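Local coordinates for xanthomonas outer protein D (Xanthomonas euvesicatoria, PDB 2OIX) that acts as a type III secreted virulence effector, its catalytic domain being a Ulp1-family cysteine protease that removes SUMO, here in an inactive form, at residues Asn73-Leu78 / Tyr94-Gln99; Leu67-Pro72 / Tyr106-Ala111; Ala90-Asp95 / His123-Ala128; Ala136-Leu141 / Pro169-Ile174. The protein carries 1 engineered substitution. All coordinates share one frame; numbering follows the deposited sequence.

Contact 1: Asn73-Leu78 / Tyr94-Gln99; sequences NAHWSL and YDSMAQ
His75 and Asp95 meet through a short, nearly straight hydrogen bond. His75 NE2 donates to Asp95 OD2 over 2.7 Å, with an N-H...O angle of 166°. The oxygen lies almost in the ring plane of His75. The ring itself reaches OD2 from above the carboxylate plane, not within it. Met97 N approaches Asp95 OD2 from the opposite face, at 2.8 Å, and closes an Asx turn. Two N-H groups therefore grip one oxygen.

Met97 also covers the ring. Its chain bends at the last torsion (chi3 -90°), which brings Met97 CE over the middle of one face, 3.6 Å from the His75 ring centroid, a CH-pi contact. Met97 CB lies 3.5 Å from His75 NE2.

Further out, one water donates to both Trp76 O and Ser96 OG. Ser96 OG is also bonded to Gln130. Ser77 lays its CB against Tyr94 O, while its OG is bonded to His93 and Gln104. The antiparallel hydrogen-bonded pair Leu78-Tyr94 joins the two backbones. Leu78 N to Tyr94 O measures 3.0 Å and Tyr94 N to Leu78 O 2.8 Å. On the same face of the sheet, Leu78 CD2 touches Tyr94 CD2 at 4.0 Å.

With NE2 tied to the carboxylate and a methyl group over one face, rotation of the His75 ring is restricted. Its ND1 lies beside Ala136, engineered in place of the natural cysteine. This is consistent with the Cys-His-Asp triad of clan CE cysteine proteases, with Asp95 orienting the histidine toward the cysteine position.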
# COMPACT_ATOMS: atom_id res chain seq x y z
N ASN A 73 10.05 -11.37 6.54
CA ASN A 73 9.79 -12.18 7.74
C ASN A 73 9.74 -11.38 9.03
O ASN A 73 10.01 -11.93 10.11
CB ASN A 73 10.81 -13.31 7.89
CG ASN A 73 11.01 -14.09 6.63
OD1 ASN A 73 11.63 -13.59 5.68
ND2 ASN A 73 10.51 -15.32 6.60
N ALA A 74 9.40 -10.11 8.94
CA ALA A 74 9.44 -9.25 10.11
C ALA A 74 8.17 -8.41 10.29
O ALA A 74 7.58 -8.40 11.37
CB ALA A 74 10.71 -8.34 10.09
N HIS A 75 7.74 -7.71 9.24
CA HIS A 75 6.71 -6.70 9.41
C HIS A 75 6.17 -6.22 8.07
O HIS A 75 6.85 -6.37 7.06
CB HIS A 75 7.31 -5.51 10.20
CG HIS A 75 6.31 -4.47 10.60
ND1 HIS A 75 5.11 -4.77 11.18
CD2 HIS A 75 6.37 -3.12 10.52
CE1 HIS A 75 4.46 -3.65 11.45
NE2 HIS A 75 5.21 -2.63 11.06
N TRP A 76 4.93 -5.71 8.06
CA TRP A 76 4.33 -5.05 6.89
C TRP A 76 3.85 -3.63 7.24
O TRP A 76 3.30 -3.40 8.31
CB TRP A 76 3.08 -5.75 6.41
CG TRP A 76 3.27 -7.08 5.72
CD1 TRP A 76 3.10 -8.32 6.26
CD2 TRP A 76 3.67 -7.29 4.37
NE1 TRP A 76 3.37 -9.31 5.33
CE2 TRP A 76 3.71 -8.70 4.15
CE3 TRP A 76 3.98 -6.41 3.30
CZ2 TRP A 76 4.04 -9.25 2.92
CZ3 TRP A 76 4.33 -6.99 2.06
CH2 TRP A 76 4.35 -8.38 1.89
N SER A 77 3.95 -2.71 6.29
CA SER A 77 3.26 -1.44 6.43
C SER A 77 2.79 -1.02 5.01
O SER A 77 3.00 -1.74 4.01
CB SER A 77 4.17 -0.41 7.05
OG SER A 77 5.26 -0.21 6.17
N LEU A 78 2.15 0.14 4.93
CA LEU A 78 1.55 0.58 3.71
C LEU A 78 2.00 1.97 3.35
O LEU A 78 1.87 2.94 4.16
CB LEU A 78 0.05 0.60 3.85
CG LEU A 78 -0.74 1.14 2.66
CD1 LEU A 78 -0.46 0.30 1.38
CD2 LEU A 78 -2.26 1.25 2.99
N TYR A 94 1.55 4.30 6.59
CA TYR A 94 0.75 3.73 7.70
C TYR A 94 1.51 2.52 8.25
O TYR A 94 1.78 1.55 7.53
CB TYR A 94 -0.65 3.32 7.24
CG TYR A 94 -1.46 4.41 6.48
CD1 TYR A 94 -2.34 5.22 7.18
CD2 TYR A 94 -1.40 4.54 5.10
CE1 TYR A 94 -3.12 6.20 6.54
CE2 TYR A 94 -2.18 5.53 4.41
CZ TYR A 94 -3.06 6.34 5.17
OH TYR A 94 -3.82 7.30 4.55
N ASP A 95 1.89 2.64 9.51
CA ASP A 95 2.57 1.54 10.21
C ASP A 95 1.82 1.21 11.49
O ASP A 95 1.61 2.07 12.34
CB ASP A 95 4.02 1.97 10.47
CG ASP A 95 4.87 0.85 11.10
OD1 ASP A 95 6.11 0.99 11.11
OD2 ASP A 95 4.32 -0.15 11.62
N SER A 96 1.42 -0.05 11.66
CA SER A 96 0.57 -0.39 12.72
C SER A 96 1.37 -0.82 13.95
O SER A 96 0.77 -1.19 15.01
CB SER A 96 -0.32 -1.51 12.22
OG SER A 96 0.46 -2.64 11.86
N MET A 97 2.70 -0.84 13.82
CA MET A 97 3.57 -1.37 14.88
C MET A 97 3.60 -0.40 16.02
O MET A 97 3.91 0.77 15.83
CB MET A 97 5.01 -1.61 14.38
CG MET A 97 5.87 -2.43 15.38
SD MET A 97 7.61 -2.68 14.85
CE MET A 97 7.43 -4.22 13.93
N ALA A 98 3.28 -0.92 17.20
CA ALA A 98 3.17 -0.15 18.45
C ALA A 98 4.43 0.67 18.77
O ALA A 98 4.35 1.89 19.01
CB ALA A 98 2.84 -1.08 19.61
N GLN A 99 5.58 -0.00 18.80
CA GLN A 99 6.86 0.68 18.95
C GLN A 99 7.62 0.60 17.62
O GLN A 99 8.24 -0.42 17.30
CB GLN A 99 7.66 0.10 20.12
CG GLN A 99 7.16 0.56 21.49
CD GLN A 99 7.55 -0.39 22.61
OE1 GLN A 99 7.93 -1.54 22.36
NE2 GLN A 99 7.46 0.08 23.85
O HOH W 1 1.28 -2.06 9.54

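Contact 2: Leu67-Pro72 / Tyr106-Ala111; sequences LPINQP and YLADMA
Ile69 is the main bump on the strand side, and it presses into the surface formed by Leu107, Ala108 and Ala111 of the helix. Ile69 CG2 sits 3.5 Å from Leu107 CB and 3.9 Å from Ala108 N. The other branch runs along the helix toward its C-terminal end. There Ile69 CG1 passes Ala108 CB at 4.4 Å, and Ile69 CD1 ends 4.1 Å from Ala111 CB. With chi1 at -55°, CG1 is opposite the carbonyl carbon, and the two branches can spread over neighbouring helix turns. The small side chains of Ala108 and Ala111 make a shallow hollow for the longer branch.

Leu107 is the bump from the helix. It slides past Ile69 in the opposite direction and carries its CD1 onto the strand backbone. Leu107 CD1 lies 3.6 Å from Asn70 O and 3.7 Å from Gln71 CA. The side chain of Gln71 crosses Leu107 at about a right angle. Beyond it, Gln71 NE2 is bonded to Gln104 of the same helix.

No hydrogen bond crosses between the two segments; the fit is apolar. The segment axes approach to 8.6 Å, and the N-to-C directions of strand 67-71 and helix 106-111 differ by 133°. Val38 of helix 35-40 and Ser77 of the neighbouring strand also touch Ile69. This is alpha/beta packing: helix 102-114 lies against the central mixed sheet of the Ulp1-family catalytic domain.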
# COMPACT_ATOMS: atom_id res chain seq x y z
N LEU A 67 1.29 0.68 -2.04
CA LEU A 67 2.55 -0.06 -2.05
C LEU A 67 2.76 -0.73 -0.73
O LEU A 67 3.04 -0.06 0.28
CB LEU A 67 3.72 0.91 -2.26
CG LEU A 67 3.61 1.76 -3.56
CD1 LEU A 67 3.69 3.24 -3.28
CD2 LEU A 67 4.69 1.40 -4.53
N PRO A 68 2.57 -2.06 -0.69
CA PRO A 68 2.83 -2.79 0.56
C PRO A 68 4.36 -2.81 0.74
O PRO A 68 5.10 -3.11 -0.20
CB PRO A 68 2.24 -4.17 0.31
CG PRO A 68 1.32 -4.00 -0.95
CD PRO A 68 2.11 -2.97 -1.76
N ILE A 69 4.80 -2.45 1.94
CA ILE A 69 6.22 -2.39 2.29
C ILE A 69 6.55 -3.61 3.18
O ILE A 69 6.10 -3.66 4.30
CB ILE A 69 6.54 -1.06 3.01
CG1 ILE A 69 6.10 0.17 2.19
CG2 ILE A 69 8.04 -0.96 3.33
CD1 ILE A 69 6.65 0.28 0.82
N ASN A 70 7.32 -4.56 2.67
CA ASN A 70 7.69 -5.78 3.37
C ASN A 70 9.02 -5.64 4.07
O ASN A 70 10.03 -5.40 3.43
CB ASN A 70 7.77 -6.95 2.36
CG ASN A 70 7.84 -8.29 3.03
OD1 ASN A 70 7.63 -8.42 4.25
ND2 ASN A 70 8.07 -9.32 2.24
N GLN A 71 9.03 -5.79 5.38
CA GLN A 71 10.27 -6.06 6.06
C GLN A 71 10.31 -7.59 6.19
O GLN A 71 9.55 -8.16 6.97
CB GLN A 71 10.36 -5.35 7.42
CG GLN A 71 11.78 -5.35 8.01
CD GLN A 71 11.91 -4.69 9.40
OE1 GLN A 71 12.85 -5.00 10.13
NE2 GLN A 71 11.01 -3.79 9.74
N PRO A 72 11.16 -8.25 5.39
CA PRO A 72 11.09 -9.70 5.13
C PRO A 72 11.07 -10.52 6.42
O PRO A 72 11.94 -10.34 7.28
CB PRO A 72 12.37 -9.97 4.34
CG PRO A 72 12.67 -8.68 3.65
CD PRO A 72 12.27 -7.62 4.64
N TYR A 106 12.44 3.56 6.88
CA TYR A 106 13.54 3.52 5.91
C TYR A 106 13.15 2.82 4.60
O TYR A 106 13.39 3.35 3.52
CB TYR A 106 14.75 2.85 6.54
CG TYR A 106 15.90 2.65 5.58
CD1 TYR A 106 16.59 3.75 5.07
CD2 TYR A 106 16.30 1.38 5.19
CE1 TYR A 106 17.66 3.60 4.19
CE2 TYR A 106 17.37 1.20 4.31
CZ TYR A 106 18.03 2.33 3.81
OH TYR A 106 19.09 2.17 2.95
N LEU A 107 12.57 1.63 4.71
CA LEU A 107 12.09 0.88 3.54
C LEU A 107 11.06 1.73 2.77
O LEU A 107 11.18 1.85 1.57
CB LEU A 107 11.49 -0.47 3.96
CG LEU A 107 12.45 -1.51 4.57
CD1 LEU A 107 11.71 -2.74 5.08
CD2 LEU A 107 13.47 -1.91 3.51
N ALA A 108 10.07 2.32 3.46
CA ALA A 108 9.10 3.25 2.79
C ALA A 108 9.79 4.46 2.10
O ALA A 108 9.37 4.91 1.01
CB ALA A 108 8.05 3.74 3.80
N ASP A 109 10.84 4.98 2.74
CA ASP A 109 11.54 6.14 2.24
C ASP A 109 12.36 5.79 1.02
O ASP A 109 12.45 6.57 0.08
CB ASP A 109 12.45 6.72 3.33
CG ASP A 109 11.67 7.54 4.34
OD1 ASP A 109 10.48 7.84 4.08
OD2 ASP A 109 12.25 7.88 5.39
N MET A 110 12.93 4.59 1.03
CA MET A 110 13.71 4.13 -0.14
C MET A 110 12.76 3.91 -1.31
O MET A 110 13.07 4.31 -2.42
CB MET A 110 14.41 2.80 0.15
CG MET A 110 15.63 2.92 1.09
SD MET A 110 16.79 4.24 0.63
CE MET A 110 17.41 3.69 -0.97
N ALA A 111 11.59 3.31 -1.05
CA ALA A 111 10.57 3.15 -2.08
C ALA A 111 10.20 4.52 -2.67
O ALA A 111 10.24 4.68 -3.90
CB ALA A 111 9.31 2.42 -1.53

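Contact 3: Ala90-Asp95 / His123-Ala128; sequences AAYHYD and HEMPIA
Strands 90-94 and 123-125 pair in parallel, with His93 beside Glu124 across the two strands, closing a beta-alpha-beta crossover whose helix is 102-114. These two side chains lie alongside each other and point the same way, with ring and carboxylate planes 70° apart. His93 ND1 donates to Glu124 OE1 over 3.1 Å. The oxygen is close to the ring plane, and the N-H comes in on the syn side of the carboxylate. A second bond, to OE2, is weak. Glu124 OE1 also forms a salt bridge with Arg105. With NE2 held by Ser77, both ring nitrogens of His93 are engaged.

The other face carries Tyr92, Tyr94, His123 and Met125. Met125 bends at chi2 and chi3 and lies along both tyrosines. Met125 CB is 3.4 Å from Tyr94 CE1, and its CG stands over the Tyr94 ring face. Met125 SD approaches the edge of Tyr92, 5.2 Å from the ring centroid, a Met-aromatic contact. The Tyr92 and His123 ring planes are 25° apart, but displaced so far that the rings scarcely overlap, with centroids 5.6 Å from each other. Tyr92 OH bonds to Arg162 NH1 and Tyr94 OH to Arg162 O. Farther along, Ile127 CD1 rests 3.7 Å from Tyr94 CB.

The backbone bond from His93 N to His123 O is 2.8 Å. One water links Asp95 to Glu124, donating to Asp95 OD1 at 2.7 Å and to Glu124 OE2 at 3.2 Å.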
# COMPACT_ATOMS: atom_id res chain seq x y z
N ALA A 90 1.51 13.61 -3.25
CA ALA A 90 1.31 13.36 -1.84
C ALA A 90 1.61 11.89 -1.57
O ALA A 90 1.36 11.04 -2.45
CB ALA A 90 -0.11 13.69 -1.44
N ALA A 91 2.20 11.61 -0.41
CA ALA A 91 2.57 10.23 -0.03
C ALA A 91 2.30 10.05 1.46
O ALA A 91 2.52 10.99 2.27
CB ALA A 91 4.06 10.01 -0.39
N TYR A 92 1.75 8.88 1.84
CA TYR A 92 1.24 8.61 3.16
C TYR A 92 1.75 7.24 3.61
O TYR A 92 1.61 6.25 2.87
CB TYR A 92 -0.29 8.51 3.15
CG TYR A 92 -0.94 9.74 2.51
CD1 TYR A 92 -1.26 10.89 3.30
CD2 TYR A 92 -1.26 9.76 1.14
CE1 TYR A 92 -1.86 12.05 2.69
CE2 TYR A 92 -1.88 10.93 0.52
CZ TYR A 92 -2.13 12.05 1.33
OH TYR A 92 -2.74 13.12 0.80
N HIS A 93 2.39 7.20 4.77
CA HIS A 93 2.85 5.93 5.34
C HIS A 93 2.09 5.52 6.60
O HIS A 93 2.00 6.31 7.56
CB HIS A 93 4.38 6.00 5.58
CG HIS A 93 4.98 4.70 6.03
ND1 HIS A 93 5.75 4.58 7.17
CD2 HIS A 93 4.93 3.46 5.48
CE1 HIS A 93 6.12 3.32 7.33
NE2 HIS A 93 5.62 2.61 6.33
N TYR A 94 1.55 4.30 6.59
CA TYR A 94 0.75 3.73 7.70
C TYR A 94 1.51 2.52 8.25
O TYR A 94 1.78 1.55 7.53
CB TYR A 94 -0.65 3.32 7.24
CG TYR A 94 -1.46 4.41 6.48
CD1 TYR A 94 -2.34 5.22 7.18
CD2 TYR A 94 -1.40 4.54 5.10
CE1 TYR A 94 -3.12 6.20 6.54
CE2 TYR A 94 -2.18 5.53 4.41
CZ TYR A 94 -3.06 6.34 5.17
OH TYR A 94 -3.82 7.30 4.55
N ASP A 95 1.89 2.64 9.51
CA ASP A 95 2.57 1.54 10.21
C ASP A 95 1.82 1.21 11.49
O ASP A 95 1.61 2.07 12.34
CB ASP A 95 4.02 1.97 10.47
CG ASP A 95 4.87 0.85 11.10
OD1 ASP A 95 6.11 0.99 11.11
OD2 ASP A 95 4.32 -0.15 11.62
N HIS A 123 3.92 11.63 4.69
CA HIS A 123 3.29 11.88 5.97
C HIS A 123 3.26 10.60 6.75
O HIS A 123 2.85 9.57 6.21
CB HIS A 123 1.86 12.39 5.78
CG HIS A 123 1.75 13.65 4.99
ND1 HIS A 123 1.94 14.89 5.57
CD2 HIS A 123 1.47 13.88 3.69
CE1 HIS A 123 1.78 15.83 4.65
NE2 HIS A 123 1.51 15.24 3.49
N GLU A 124 3.74 10.61 7.99
CA GLU A 124 3.53 9.44 8.85
C GLU A 124 2.11 9.47 9.43
O GLU A 124 1.82 10.27 10.32
CB GLU A 124 4.56 9.39 9.99
CG GLU A 124 4.63 8.05 10.71
CD GLU A 124 5.19 6.89 9.84
OE1 GLU A 124 5.93 7.15 8.86
OE2 GLU A 124 4.90 5.73 10.14
N MET A 125 1.26 8.57 8.96
CA MET A 125 -0.18 8.63 9.25
C MET A 125 -0.63 7.68 10.32
O MET A 125 -0.07 6.60 10.45
CB MET A 125 -0.97 8.34 7.98
CG MET A 125 -0.66 9.30 6.86
SD MET A 125 -1.39 10.89 7.13
CE MET A 125 -3.14 10.58 6.85
N PRO A 126 -1.65 8.08 11.10
CA PRO A 126 -2.23 7.16 12.07
C PRO A 126 -3.05 6.04 11.41
O PRO A 126 -3.85 6.25 10.45
CB PRO A 126 -3.10 8.05 12.95
CG PRO A 126 -3.51 9.20 12.06
CD PRO A 126 -2.33 9.40 11.11
N ILE A 127 -2.83 4.85 11.96
CA ILE A 127 -3.56 3.65 11.60
C ILE A 127 -3.76 2.87 12.89
O ILE A 127 -2.92 2.93 13.79
CB ILE A 127 -2.77 2.82 10.58
CG1 ILE A 127 -3.57 1.59 10.15
CG2 ILE A 127 -1.38 2.45 11.15
CD1 ILE A 127 -3.16 1.06 8.78
N ALA A 128 -4.88 2.15 12.99
CA ALA A 128 -5.12 1.28 14.14
C ALA A 128 -3.81 0.56 14.52
O ALA A 128 -3.10 0.06 13.63
CB ALA A 128 -6.22 0.28 13.83
O HOH W 2 2.09 5.35 10.67
O HOH W 3 7.12 3.39 10.52

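Contact 4: Ala136-Leu141 / Pro169-Ile174; sequences AGDHVL and PDRGLI. Engineered in segment 136-141: Ala136 (natural residue Cys).
Helix segment 136-141 faces Pro169 and the first turn of helix 171-179, with His139 CA and Pro169 CA 5.5 Å apart. Pro169 sets its ring on His139: Pro169 CG lies 3.3 Å from the imidazole centroid and 15° off the ring normal, a CH-pi contact over one face. The imidazole is held through ND1, which is bonded to Ser135 O.

Asp138 takes part in both the polar and the apolar side of the contact. Asp138 CB touches Pro169 CB and Ile174 CD1, each at 3.8 Å. Its carboxylate forms a salt bridge with Arg171, Asp138 OD2 to Arg171 NH1 2.8 Å, although the bond is bent and weak. Asp138 OD1 has a straighter but long, weak bond to Arg171 NH1. Arg171 bends at chi2 (50°), which brings NH1 to the carboxylate, and its NH2 reaches Ser3 O. Leu141 CB closes the apolar side, 4.1 Å from Ile174 CD1.

Asp170 is the N-cap, its OD2 accepting from Leu173 N. The contact docks the capped start of helix 171-179 on helix 136-153. That helix opens with Ala136, engineered in place of cysteine, consistent with the nucleophile position at a helix N-terminus in Ulp1-type and papain-like cysteine proteases.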
# COMPACT_ATOMS: atom_id res chain seq x y z
N ALA A 136 0.35 -7.50 11.11
CA ALA A 136 0.73 -6.33 10.32
C ALA A 136 0.06 -6.45 8.94
O ALA A 136 -0.54 -5.50 8.44
CB ALA A 136 2.25 -6.19 10.22
N GLY A 137 0.07 -7.66 8.37
CA GLY A 137 -0.54 -7.96 7.07
C GLY A 137 -2.02 -7.64 6.95
O GLY A 137 -2.45 -7.07 5.94
N ASP A 138 -2.79 -8.05 7.96
CA ASP A 138 -4.20 -7.76 8.04
C ASP A 138 -4.43 -6.23 8.01
O ASP A 138 -5.35 -5.74 7.33
CB ASP A 138 -4.79 -8.36 9.33
CG ASP A 138 -4.54 -9.90 9.46
OD1 ASP A 138 -5.51 -10.67 9.74
OD2 ASP A 138 -3.38 -10.36 9.40
N HIS A 139 -3.62 -5.50 8.76
CA HIS A 139 -3.76 -4.05 8.87
C HIS A 139 -3.50 -3.35 7.51
O HIS A 139 -4.24 -2.43 7.12
CB HIS A 139 -2.85 -3.50 9.98
CG HIS A 139 -3.40 -3.67 11.36
ND1 HIS A 139 -3.19 -4.82 12.10
CD2 HIS A 139 -4.11 -2.84 12.16
CE1 HIS A 139 -3.77 -4.70 13.28
NE2 HIS A 139 -4.35 -3.52 13.35
N VAL A 140 -2.49 -3.82 6.80
CA VAL A 140 -2.22 -3.37 5.44
C VAL A 140 -3.40 -3.65 4.49
O VAL A 140 -3.87 -2.70 3.85
CB VAL A 140 -0.87 -3.87 4.87
CG1 VAL A 140 -0.76 -3.47 3.40
CG2 VAL A 140 0.28 -3.22 5.65
N LEU A 141 -3.95 -4.88 4.51
CA LEU A 141 -5.01 -5.25 3.58
C LEU A 141 -6.23 -4.40 3.85
O LEU A 141 -6.85 -3.86 2.93
CB LEU A 141 -5.36 -6.76 3.70
CG LEU A 141 -4.26 -7.62 3.08
CD1 LEU A 141 -4.58 -9.03 2.94
CD2 LEU A 141 -3.88 -7.07 1.65
N PRO A 169 -9.11 -4.56 11.45
CA PRO A 169 -8.74 -5.71 10.64
C PRO A 169 -9.25 -6.98 11.29
O PRO A 169 -9.31 -7.06 12.52
CB PRO A 169 -7.21 -5.72 10.70
CG PRO A 169 -6.83 -4.36 11.20
CD PRO A 169 -7.94 -3.95 12.09
N ASP A 170 -9.59 -7.96 10.47
CA ASP A 170 -10.05 -9.25 10.99
C ASP A 170 -9.48 -10.38 10.16
O ASP A 170 -9.58 -10.37 8.94
CB ASP A 170 -11.58 -9.32 11.01
CG ASP A 170 -12.19 -8.96 9.67
OD1 ASP A 170 -12.91 -7.95 9.59
OD2 ASP A 170 -11.95 -9.70 8.69
N ARG A 171 -8.90 -11.38 10.82
CA ARG A 171 -8.27 -12.44 10.04
C ARG A 171 -9.36 -13.19 9.27
O ARG A 171 -9.19 -13.50 8.09
CB ARG A 171 -7.42 -13.34 10.92
CG ARG A 171 -6.65 -14.41 10.18
CD ARG A 171 -5.85 -13.88 8.97
NE ARG A 171 -4.67 -14.73 8.78
CZ ARG A 171 -3.43 -14.37 9.09
NH1 ARG A 171 -3.16 -13.16 9.58
NH2 ARG A 171 -2.45 -15.23 8.89
N GLY A 172 -10.49 -13.40 9.94
CA GLY A 172 -11.67 -14.07 9.38
C GLY A 172 -12.13 -13.71 7.98
O GLY A 172 -12.20 -14.58 7.11
N LEU A 173 -12.46 -12.44 7.74
CA LEU A 173 -13.01 -12.05 6.44
C LEU A 173 -11.91 -12.01 5.38
O LEU A 173 -12.17 -12.20 4.19
CB LEU A 173 -13.77 -10.71 6.51
CG LEU A 173 -14.02 -9.95 5.19
CD1 LEU A 173 -15.31 -10.41 4.51
CD2 LEU A 173 -14.02 -8.43 5.38
N ILE A 174 -10.68 -11.77 5.82
CA ILE A 174 -9.53 -11.90 4.93
C ILE A 174 -9.40 -13.36 4.47
O ILE A 174 -9.29 -13.62 3.28
CB ILE A 174 -8.22 -11.37 5.57
CG1 ILE A 174 -8.22 -9.83 5.54
CG2 ILE A 174 -6.98 -11.85 4.78
CD1 ILE A 174 -7.18 -9.18 6.43

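How the contacts relate
Contacts 1, 2 and 3 share one mixed sheet, in which strands 64-71, 75-82, 90-94 and 123-125 lie in that order. Contacts 1 and 2 have centres about 10 Å apart and join through Ser77 O and Ile69 N, 2.8 Å. Contacts 1 and 3 share Tyr94 and Asp95. Contacts 2 and 3 meet where Ala108 CB lies 3.6 Å from His93 CD2. Contacts 2 and 4 do not touch; their centres are about 18 Å apart, though their nearest atoms are about 4 Å apart. Contact 4 borders the probable active site: His75 ND1 of contact 1 lies 3.3 Å from Ala136 CB. His139 of contact 4 also touches Ala128 of contact 3.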